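Local structure of SusD homolog (Bacteroides thetaiotaomicron, 3EHM) at residues R35-G40 with N54-S59; N126-I131 with L339-A344; T137-P142 with N448-W453. The protein probably binds mucin O-glycans as a SusD-like lipoprotein of the outer membrane, helping this gut symbiont to use host mucin. One frame throughout, in Å; residues are numbered along the deposited sequence.

Contact 1: R35-G40 with N54-S59; sequences RVIPIG and NTDLIS
Asp56 OD1, which lies against Ile37 CG2 at a loose 4.4 Å, is gripped by two groups. Thr55 OG1 donates a 2.6 Å hydrogen bond to this Asp56 OD1, coming in on the anti side of the carboxylate, 17° out of its plane, and Arg135 of helix 116-140 closes a salt bridge on the same oxygen. The setting is the helical core of the SusD-like fold, where the segment leaving helix 23-36 packs against residues 54-57 of helix 47-57, which include a wider, pi-type turn. The side chains of Pro38 and Thr55 start toward each other. With chi1 at 68°, the hydroxyl of Thr55 sits between its backbone N and carbonyl carbon, which lets one oxygen bond to the carboxylate and also lie against Pro38 CD and CG, with the CG2 methyl beside it. A valine here would probably leave the carboxylate of Asp56 with Arg135 but without its hydroxyl donor, and freer to turn. No hydrogen bond crosses between the segments, so the contact is van der Waals packing around a buried polar group. At its closest, Pro38 CD stands 3.8 Å from Thr55 OG1, and Pro38 CG lies 4.1 Å from Thr55 CG2.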
loop_
_atom_site.group_PDB
_atom_site.type_symbol
_atom_site.label_atom_id
_atom_site.label_comp_id
_atom_site.label_asym_id
_atom_site.label_seq_id
_atom_site.Cartn_x
_atom_site.Cartn_y
_atom_site.Cartn_z
ATOM N N ARG A 35 -8.494 10.521 -5.983
ATOM C CA ARG A 35 -9.131 9.232 -5.710
ATOM C C ARG A 35 -8.194 8.029 -5.603
ATOM O O ARG A 35 -8.543 7.031 -4.970
ATOM C CB ARG A 35 -10.175 8.927 -6.789
ATOM C CG ARG A 35 -11.340 9.894 -6.828
ATOM C CD ARG A 35 -12.178 9.802 -5.571
ATOM N NE ARG A 35 -13.343 10.673 -5.656
ATOM C CZ ARG A 35 -14.342 10.671 -4.783
ATOM N NH1 ARG A 35 -14.319 9.837 -3.751
ATOM N NH2 ARG A 35 -15.365 11.503 -4.944
ATOM N N VAL A 36 -7.026 8.103 -6.236
ATOM C CA VAL A 36 -6.076 6.988 -6.192
ATOM C C VAL A 36 -5.937 6.509 -4.748
ATOM O O VAL A 36 -6.080 5.323 -4.456
ATOM C CB VAL A 36 -4.712 7.417 -6.751
ATOM C CG1 VAL A 36 -3.716 6.264 -6.654
ATOM C CG2 VAL A 36 -4.881 7.858 -8.200
ATOM N N ILE A 37 -5.645 7.455 -3.863
ATOM C CA ILE A 37 -5.549 7.219 -2.430
ATOM C C ILE A 37 -6.368 8.404 -1.925
ATOM O O ILE A 37 -5.954 9.553 -2.079
ATOM C CB ILE A 37 -4.104 7.313 -1.912
ATOM C CG1 ILE A 37 -3.239 6.231 -2.567
ATOM C CG2 ILE A 37 -4.093 7.129 -0.400
ATOM C CD1 ILE A 37 -1.811 6.188 -2.051
ATOM N N PRO A 38 -7.539 8.134 -1.323
ATOM C CA PRO A 38 -8.479 9.131 -0.792
ATOM C C PRO A 38 -7.920 10.350 -0.080
ATOM O O PRO A 38 -7.293 10.235 0.966
ATOM C CB PRO A 38 -9.379 8.310 0.132
ATOM C CG PRO A 38 -9.315 6.944 -0.439
ATOM C CD PRO A 38 -7.871 6.796 -0.801
ATOM N N ILE A 39 -8.185 11.519 -0.657
ATOM C CA ILE A 39 -7.770 12.795 -0.092
ATOM C C ILE A 39 -8.616 13.866 -0.769
ATOM O O ILE A 39 -9.038 13.697 -1.914
ATOM C CB ILE A 39 -6.274 13.081 -0.334
ATOM C CG1 ILE A 39 -5.857 14.322 0.461
ATOM C CG2 ILE A 39 -6.012 13.286 -1.816
ATOM C CD1 ILE A 39 -4.357 14.524 0.544
ATOM N N GLY A 40 -8.878 14.962 -0.068
ATOM C CA GLY A 40 -9.698 15.997 -0.664
ATOM C C GLY A 40 -9.515 17.379 -0.085
ATOM O O GLY A 40 -8.714 17.591 0.828
ATOM N N ASN A 54 -11.128 3.397 5.519
ATOM C CA ASN A 54 -11.595 2.191 4.849
ATOM C C ASN A 54 -10.528 1.524 3.986
ATOM O O ASN A 54 -10.417 0.297 3.963
ATOM C CB ASN A 54 -12.817 2.545 3.988
ATOM C CG ASN A 54 -13.366 1.357 3.219
ATOM O OD1 ASN A 54 -13.513 1.411 1.994
ATOM N ND2 ASN A 54 -13.682 0.282 3.931
ATOM N N THR A 55 -9.730 2.327 3.290
ATOM C CA THR A 55 -8.704 1.780 2.409
ATOM C C THR A 55 -7.343 1.537 3.054
ATOM O O THR A 55 -6.714 0.509 2.805
ATOM C CB THR A 55 -8.464 2.704 1.191
ATOM O OG1 THR A 55 -7.860 3.929 1.630
ATOM C CG2 THR A 55 -9.775 3.025 0.492
ATOM N N ASP A 56 -6.901 2.473 3.890
ATOM C CA ASP A 56 -5.576 2.390 4.496
ATOM C C ASP A 56 -5.413 2.303 6.014
ATOM O O ASP A 56 -4.680 1.451 6.521
ATOM C CB ASP A 56 -4.742 3.599 4.039
ATOM C CG ASP A 56 -4.381 3.559 2.561
ATOM O OD1 ASP A 56 -5.279 3.430 1.697
ATOM O OD2 ASP A 56 -3.175 3.682 2.266
ATOM N N LEU A 57 -6.082 3.191 6.735
ATOM C CA LEU A 57 -5.908 3.284 8.177
ATOM C C LEU A 57 -6.416 2.212 9.132
ATOM O O LEU A 57 -5.638 1.697 9.931
ATOM C CB LEU A 57 -6.409 4.650 8.649
ATOM C CG LEU A 57 -5.926 5.837 7.812
ATOM C CD1 LEU A 57 -6.317 7.129 8.521
ATOM C CD2 LEU A 57 -4.411 5.780 7.613
ATOM N N ILE A 58 -7.700 1.875 9.083
ATOM C CA ILE A 58 -8.201 0.881 10.024
ATOM C C ILE A 58 -8.230 -0.531 9.456
ATOM O O ILE A 58 -8.466 -1.496 10.182
ATOM C CB ILE A 58 -9.601 1.268 10.556
ATOM C CG1 ILE A 58 -10.679 0.988 9.510
ATOM C CG2 ILE A 58 -9.611 2.753 10.920
ATOM C CD1 ILE A 58 -12.091 1.229 10.027
ATOM N N SER A 59 -7.973 -0.651 8.159
ATOM C CA SER A 59 -7.952 -1.956 7.515
ATOM C C SER A 59 -6.519 -2.415 7.230
ATOM O O SER A 59 -5.814 -2.864 8.140
ATOM C CB SER A 59 -8.767 -1.919 6.217
ATOM O OG SER A 59 -8.335 -0.864 5.371
#

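Contact 2: N126-I131 with L339-A344; sequences NIVRNI and LYWFRA
The indole of Trp341 takes two aliphatic side chains of helix 116-140 on its six-membered ring, and both approach obliquely. Ile131 CD1 is 3.7 Å from Trp341 CE3 and a little farther from CZ3, while Val128 CG1 stands 4.1 Å from Trp341 CH2. The two residues are three apart, hence on one side of the helix, and between them they follow the ring from CE3 round to CH2. Helix meets bulged strand here: Trp341 and Phe342 both face Ala246 on the neighbouring strand 246-248, a classic beta bulge in a small antiparallel sheet within the helical SusD-like fold. The chain also turns a corner at Trp341, whose side chain starts toward the helix and whose indole reaches it.

Within 339-344 a second pair of flat groups meets. Arg343 NH1 lies 3.4 Å above the plane of the Tyr340 ring, toward the rim, and in return Tyr340 CE1 sits over the centre of the Arg343 guanidinium. On the helix, the guanidinium of Arg129, which also makes a cation-pi contact with Trp103, is met at its edge. Its NH2 gives Asn130 OD1 a 3.1 Å bond, only 2° out of the guanidinium plane and directed at a lone pair of the amide oxygen; a weak second bond runs from Arg129 NE to the same oxygen.

Val36 of helix 23-36 packs on both Trp341 and Val128, and Leu203 of helix 197-215 touches Ile131, so the contact is buried. The reach of Ile131 follows from its torsions: CG1 lies beside the backbone N (chi1 -65°), and the extended chi2 of 174° then delivers CD1 to Trp341 CE3.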
loop_
_atom_site.group_PDB
_atom_site.type_symbol
_atom_site.label_atom_id
_atom_site.label_comp_id
_atom_site.label_asym_id
_atom_site.label_seq_id
_atom_site.Cartn_x
_atom_site.Cartn_y
_atom_site.Cartn_z
ATOM N N ASN A 126 -4.803 7.100 -18.069
ATOM C CA ASN A 126 -4.740 5.646 -17.980
ATOM C C ASN A 126 -3.744 5.200 -16.901
ATOM O O ASN A 126 -3.980 4.224 -16.195
ATOM C CB ASN A 126 -4.355 5.035 -19.339
ATOM C CG ASN A 126 -5.512 5.034 -20.334
ATOM O OD1 ASN A 126 -6.677 5.120 -19.947
ATOM N ND2 ASN A 126 -5.192 4.910 -21.620
ATOM N N ILE A 127 -2.630 5.912 -16.775
ATOM C CA ILE A 127 -1.637 5.568 -15.761
ATOM C C ILE A 127 -2.238 5.777 -14.370
ATOM O O ILE A 127 -2.137 4.909 -13.502
ATOM C CB ILE A 127 -0.366 6.433 -15.897
ATOM C CG1 ILE A 127 0.334 6.119 -17.224
ATOM C CG2 ILE A 127 0.572 6.181 -14.708
ATOM C CD1 ILE A 127 1.507 7.041 -17.533
ATOM N N VAL A 128 -2.870 6.928 -14.162
ATOM C CA VAL A 128 -3.495 7.220 -12.875
ATOM C C VAL A 128 -4.568 6.174 -12.569
ATOM O O VAL A 128 -4.681 5.703 -11.440
ATOM C CB VAL A 128 -4.131 8.626 -12.865
ATOM C CG1 VAL A 128 -4.883 8.854 -11.567
ATOM C CG2 VAL A 128 -3.047 9.676 -13.026
ATOM N N ARG A 129 -5.351 5.806 -13.579
ATOM C CA ARG A 129 -6.395 4.805 -13.390
ATOM C C ARG A 129 -5.783 3.467 -12.976
ATOM O O ARG A 129 -6.267 2.803 -12.056
ATOM C CB ARG A 129 -7.188 4.601 -14.680
ATOM C CG ARG A 129 -8.376 3.664 -14.514
ATOM C CD ARG A 129 -8.859 3.116 -15.845
ATOM N NE ARG A 129 -7.928 2.131 -16.393
ATOM C CZ ARG A 129 -8.188 1.366 -17.446
ATOM N NH1 ARG A 129 -9.351 1.471 -18.072
ATOM N NH2 ARG A 129 -7.292 0.481 -17.863
ATOM N N ASN A 130 -4.711 3.078 -13.657
ATOM C CA ASN A 130 -4.054 1.812 -13.372
ATOM C C ASN A 130 -3.372 1.748 -12.010
ATOM O O ASN A 130 -3.314 0.684 -11.405
ATOM C CB ASN A 130 -3.072 1.463 -14.493
ATOM C CG ASN A 130 -3.780 1.225 -15.821
ATOM O OD1 ASN A 130 -4.926 0.776 -15.848
ATOM N ND2 ASN A 130 -3.100 1.516 -16.923
ATOM N N ILE A 131 -2.861 2.871 -11.516
ATOM C CA ILE A 131 -2.235 2.859 -10.196
ATOM C C ILE A 131 -3.341 2.582 -9.181
ATOM O O ILE A 131 -3.152 1.844 -8.216
ATOM C CB ILE A 131 -1.593 4.208 -9.843
ATOM C CG1 ILE A 131 -0.426 4.494 -10.782
ATOM C CG2 ILE A 131 -1.097 4.179 -8.395
ATOM C CD1 ILE A 131 0.164 5.876 -10.595
ATOM N N LEU A 339 0.543 12.368 0.405
ATOM C CA LEU A 339 0.234 10.946 0.413
ATOM C C LEU A 339 1.113 10.477 -0.737
ATOM O O LEU A 339 1.193 11.147 -1.767
ATOM C CB LEU A 339 -1.244 10.688 0.116
ATOM C CG LEU A 339 -2.190 11.008 1.279
ATOM C CD1 LEU A 339 -3.597 10.538 0.942
ATOM C CD2 LEU A 339 -1.701 10.313 2.540
ATOM N N TYR A 340 1.781 9.345 -0.561
ATOM C CA TYR A 340 2.700 8.850 -1.577
ATOM C C TYR A 340 2.185 7.703 -2.437
ATOM O O TYR A 340 1.665 6.716 -1.920
ATOM C CB TYR A 340 3.998 8.421 -0.899
ATOM C CG TYR A 340 4.633 9.503 -0.062
ATOM C CD1 TYR A 340 5.465 10.459 -0.641
ATOM C CD2 TYR A 340 4.406 9.569 1.311
ATOM C CE1 TYR A 340 6.062 11.451 0.129
ATOM C CE2 TYR A 340 4.994 10.557 2.091
ATOM C CZ TYR A 340 5.822 11.491 1.494
ATOM O OH TYR A 340 6.427 12.453 2.268
ATOM N N TRP A 341 2.353 7.846 -3.750
ATOM C CA TRP A 341 1.944 6.832 -4.719
ATOM C C TRP A 341 3.121 5.903 -5.015
ATOM O O TRP A 341 2.971 4.676 -5.061
ATOM C CB TRP A 341 1.521 7.483 -6.038
ATOM C CG TRP A 341 0.217 8.221 -6.026
ATOM C CD1 TRP A 341 -0.581 8.485 -4.948
ATOM C CD2 TRP A 341 -0.417 8.828 -7.155
ATOM N NE1 TRP A 341 -1.674 9.225 -5.340
ATOM C CE2 TRP A 341 -1.596 9.449 -6.690
ATOM C CE3 TRP A 341 -0.100 8.909 -8.517
ATOM C CZ2 TRP A 341 -2.461 10.143 -7.540
ATOM C CZ3 TRP A 341 -0.958 9.598 -9.362
ATOM C CH2 TRP A 341 -2.125 10.207 -8.870
ATOM N N PHE A 342 4.291 6.496 -5.232
ATOM C CA PHE A 342 5.486 5.712 -5.537
ATOM C C PHE A 342 6.736 6.527 -5.223
ATOM O O PHE A 342 6.866 7.665 -5.666
ATOM C CB PHE A 342 5.478 5.312 -7.018
ATOM C CG PHE A 342 6.283 4.072 -7.319
ATOM C CD1 PHE A 342 7.660 4.053 -7.130
ATOM C CD2 PHE A 342 5.655 2.917 -7.775
ATOM C CE1 PHE A 342 8.403 2.896 -7.391
ATOM C CE2 PHE A 342 6.387 1.756 -8.040
ATOM C CZ PHE A 342 7.764 1.749 -7.846
ATOM N N ARG A 343 7.659 5.939 -4.466
ATOM C CA ARG A 343 8.883 6.641 -4.099
ATOM C C ARG A 343 10.131 5.949 -4.617
ATOM O O ARG A 343 10.127 4.747 -4.878
ATOM C CB ARG A 343 8.973 6.786 -2.579
ATOM C CG ARG A 343 7.672 7.250 -1.944
ATOM C CD ARG A 343 7.884 7.746 -0.527
ATOM N NE ARG A 343 8.582 9.029 -0.498
ATOM C CZ ARG A 343 8.813 9.725 0.608
ATOM N NH1 ARG A 343 8.402 9.260 1.782
ATOM N NH2 ARG A 343 9.447 10.888 0.544
ATOM N N ALA A 344 11.207 6.719 -4.748
ATOM C CA ALA A 344 12.468 6.191 -5.252
ATOM C C ALA A 344 12.987 4.994 -4.458
ATOM O O ALA A 344 13.521 4.044 -5.033
ATOM C CB ALA A 344 13.519 7.301 -5.277
#

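Contact 3: T137-P142 with N448-W453; sequences TDVFGP and NAVEAW
A single methyl, Val139 CG2, carries the contact by meeting two side chains of the helix opposite. It lies 4.0 Å from Val450 CG1 and at the same 4.0 Å from Trp453 CZ3, approaching the indole obliquely. Val450 and Trp453 are three residues apart and so project from one side of helix 449-459. Each of them crosses the valine at about a right angle. The nearest CA atoms, Val139 CA and Val450 CA, are 7.8 Å apart, and no hydrogen bond joins the segments.

Around this apolar centre the next shell fixes the parts. Phe95 of helix 85-110 touches both valines, and Trp453 is held at its far side by a hydrogen bond from NE1 to Pro486 O. With CG of Trp453 anti to the backbone N (chi1 178°), its six-membered ring is swung toward Val139. Beside the valines, two acids face each other, Asp138 OD2 standing 4.8 Å from Glu451 OE1. Arg214 makes a salt bridge with each and probably offsets their mutual repulsion.

Farther out, Thr137 OG1 gives a 2.6 Å hydrogen bond to Gly141 O, tying the last helical turn to the segment that leaves it. Gly141 has a positive phi of 105°, at which a side chain would be jammed against the preceding carbonyl. The arrangement is a helix C-terminus packed against the first turn of another helix, a buried junction in the largely helical SusD-like fold, whose sequence family belongs to the TPR clan.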
loop_
_atom_site.group_PDB
_atom_site.type_symbol
_atom_site.label_atom_id
_atom_site.label_comp_id
_atom_site.label_asym_id
_atom_site.label_seq_id
_atom_site.Cartn_x
_atom_site.Cartn_y
_atom_site.Cartn_z
ATOM N N THR A 137 -7.424 -4.565 -7.663
ATOM C CA THR A 137 -7.233 -5.991 -7.886
ATOM C C THR A 137 -6.430 -6.636 -6.761
ATOM O O THR A 137 -6.687 -7.775 -6.380
ATOM C CB THR A 137 -6.541 -6.276 -9.228
ATOM O OG1 THR A 137 -6.376 -7.692 -9.376
ATOM C CG2 THR A 137 -5.184 -5.597 -9.295
ATOM N N ASP A 138 -5.464 -5.907 -6.217
ATOM C CA ASP A 138 -4.652 -6.453 -5.133
ATOM C C ASP A 138 -5.450 -6.593 -3.846
ATOM O O ASP A 138 -5.053 -7.324 -2.938
ATOM C CB ASP A 138 -3.415 -5.586 -4.899
ATOM C CG ASP A 138 -2.413 -5.698 -6.032
ATOM O OD1 ASP A 138 -2.542 -6.649 -6.837
ATOM O OD2 ASP A 138 -1.495 -4.853 -6.117
ATOM N N VAL A 139 -6.579 -5.896 -3.771
ATOM C CA VAL A 139 -7.431 -5.969 -2.597
ATOM C C VAL A 139 -8.563 -6.991 -2.772
ATOM O O VAL A 139 -8.821 -7.775 -1.866
ATOM C CB VAL A 139 -8.040 -4.585 -2.267
ATOM C CG1 VAL A 139 -9.188 -4.735 -1.276
ATOM C CG2 VAL A 139 -6.962 -3.681 -1.679
ATOM N N PHE A 140 -9.222 -6.988 -3.932
ATOM C CA PHE A 140 -10.338 -7.910 -4.188
ATOM C C PHE A 140 -10.003 -9.130 -5.048
ATOM O O PHE A 140 -10.642 -10.182 -4.920
ATOM C CB PHE A 140 -11.503 -7.188 -4.880
ATOM C CG PHE A 140 -12.171 -6.131 -4.044
ATOM C CD1 PHE A 140 -11.791 -4.799 -4.151
ATOM C CD2 PHE A 140 -13.210 -6.463 -3.177
ATOM C CE1 PHE A 140 -12.432 -3.808 -3.412
ATOM C CE2 PHE A 140 -13.860 -5.477 -2.430
ATOM C CZ PHE A 140 -13.469 -4.145 -2.550
ATOM N N GLY A 141 -9.022 -8.982 -5.934
ATOM C CA GLY A 141 -8.666 -10.064 -6.836
ATOM C C GLY A 141 -9.208 -9.734 -8.221
ATOM O O GLY A 141 -8.664 -8.864 -8.900
ATOM N N PRO A 142 -10.282 -10.404 -8.671
ATOM C CA PRO A 142 -10.872 -10.144 -9.991
ATOM C C PRO A 142 -11.559 -8.781 -10.010
ATOM O O PRO A 142 -12.191 -8.397 -9.033
ATOM C CB PRO A 142 -11.903 -11.266 -10.149
ATOM C CG PRO A 142 -11.453 -12.323 -9.175
ATOM C CD PRO A 142 -10.969 -11.523 -8.006
ATOM N N ASN A 448 2.225 3.840 3.001
ATOM C CA ASN A 448 1.485 3.202 1.905
ATOM C C ASN A 448 1.069 1.792 2.346
ATOM O O ASN A 448 1.688 0.796 1.962
ATOM C CB ASN A 448 2.367 3.116 0.659
ATOM C CG ASN A 448 1.570 2.845 -0.603
ATOM O OD1 ASN A 448 0.492 2.246 -0.561
ATOM N ND2 ASN A 448 2.106 3.276 -1.738
ATOM N N ALA A 449 0.010 1.725 3.148
ATOM C CA ALA A 449 -0.499 0.470 3.699
ATOM C C ALA A 449 -0.940 -0.612 2.715
ATOM O O ALA A 449 -0.624 -1.787 2.906
ATOM C CB ALA A 449 -1.642 0.771 4.666
ATOM N N VAL A 450 -1.683 -0.239 1.678
ATOM C CA VAL A 450 -2.152 -1.241 0.724
ATOM C C VAL A 450 -0.999 -1.995 0.068
ATOM O O VAL A 450 -1.031 -3.224 -0.018
ATOM C CB VAL A 450 -3.040 -0.614 -0.379
ATOM C CG1 VAL A 450 -3.472 -1.689 -1.378
ATOM C CG2 VAL A 450 -4.272 0.021 0.253
ATOM N N GLU A 451 0.017 -1.267 -0.389
ATOM C CA GLU A 451 1.164 -1.905 -1.035
ATOM C C GLU A 451 1.884 -2.835 -0.053
ATOM O O GLU A 451 2.280 -3.937 -0.411
ATOM C CB GLU A 451 2.130 -0.841 -1.565
ATOM C CG GLU A 451 3.333 -1.371 -2.339
ATOM C CD GLU A 451 2.957 -2.206 -3.556
ATOM O OE1 GLU A 451 1.871 -1.984 -4.138
ATOM O OE2 GLU A 451 3.768 -3.076 -3.942
ATOM N N ALA A 452 2.042 -2.389 1.190
ATOM C CA ALA A 452 2.709 -3.198 2.202
ATOM C C ALA A 452 1.900 -4.458 2.502
ATOM O O ALA A 452 2.459 -5.536 2.703
ATOM C CB ALA A 452 2.901 -2.384 3.469
ATOM N N TRP A 453 0.579 -4.310 2.536
ATOM C CA TRP A 453 -0.312 -5.430 2.801
ATOM C C TRP A 453 -0.252 -6.425 1.641
ATOM O O TRP A 453 -0.258 -7.635 1.847
ATOM C CB TRP A 453 -1.739 -4.913 3.000
ATOM C CG TRP A 453 -2.750 -5.981 3.235
ATOM C CD1 TRP A 453 -2.575 -7.141 3.937
ATOM C CD2 TRP A 453 -4.117 -5.966 2.819
ATOM N NE1 TRP A 453 -3.752 -7.849 3.985
ATOM C CE2 TRP A 453 -4.717 -7.150 3.307
ATOM C CE3 TRP A 453 -4.898 -5.065 2.083
ATOM C CZ2 TRP A 453 -6.061 -7.457 3.082
ATOM C CZ3 TRP A 453 -6.241 -5.372 1.860
ATOM C CH2 TRP A 453 -6.805 -6.560 2.360
#

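How the contacts relate
All three contacts are buried, and none has a hydrogen bond between its segments. Contacts 2 and 3 share helix 116-140, the first using its middle, the second its C-terminal end. Contact 1 meets both: Ile37 CG2 lies 3.7 Å from Leu339 CD1 of contact 2, and Thr55 O is 3.6 Å from Val450 CG2 of contact 3. Their chemistry differs. Contact 1 packs a proline and an isoleucine on a threonine and a charged carboxylate, whereas contact 2 sets a valine and an isoleucine on an indole from a bulged strand, and contact 3 sets one valine against a valine and an indole of a helix. Arginines answer the acids: Arg135 at contact 1, Arg214 at contact 3.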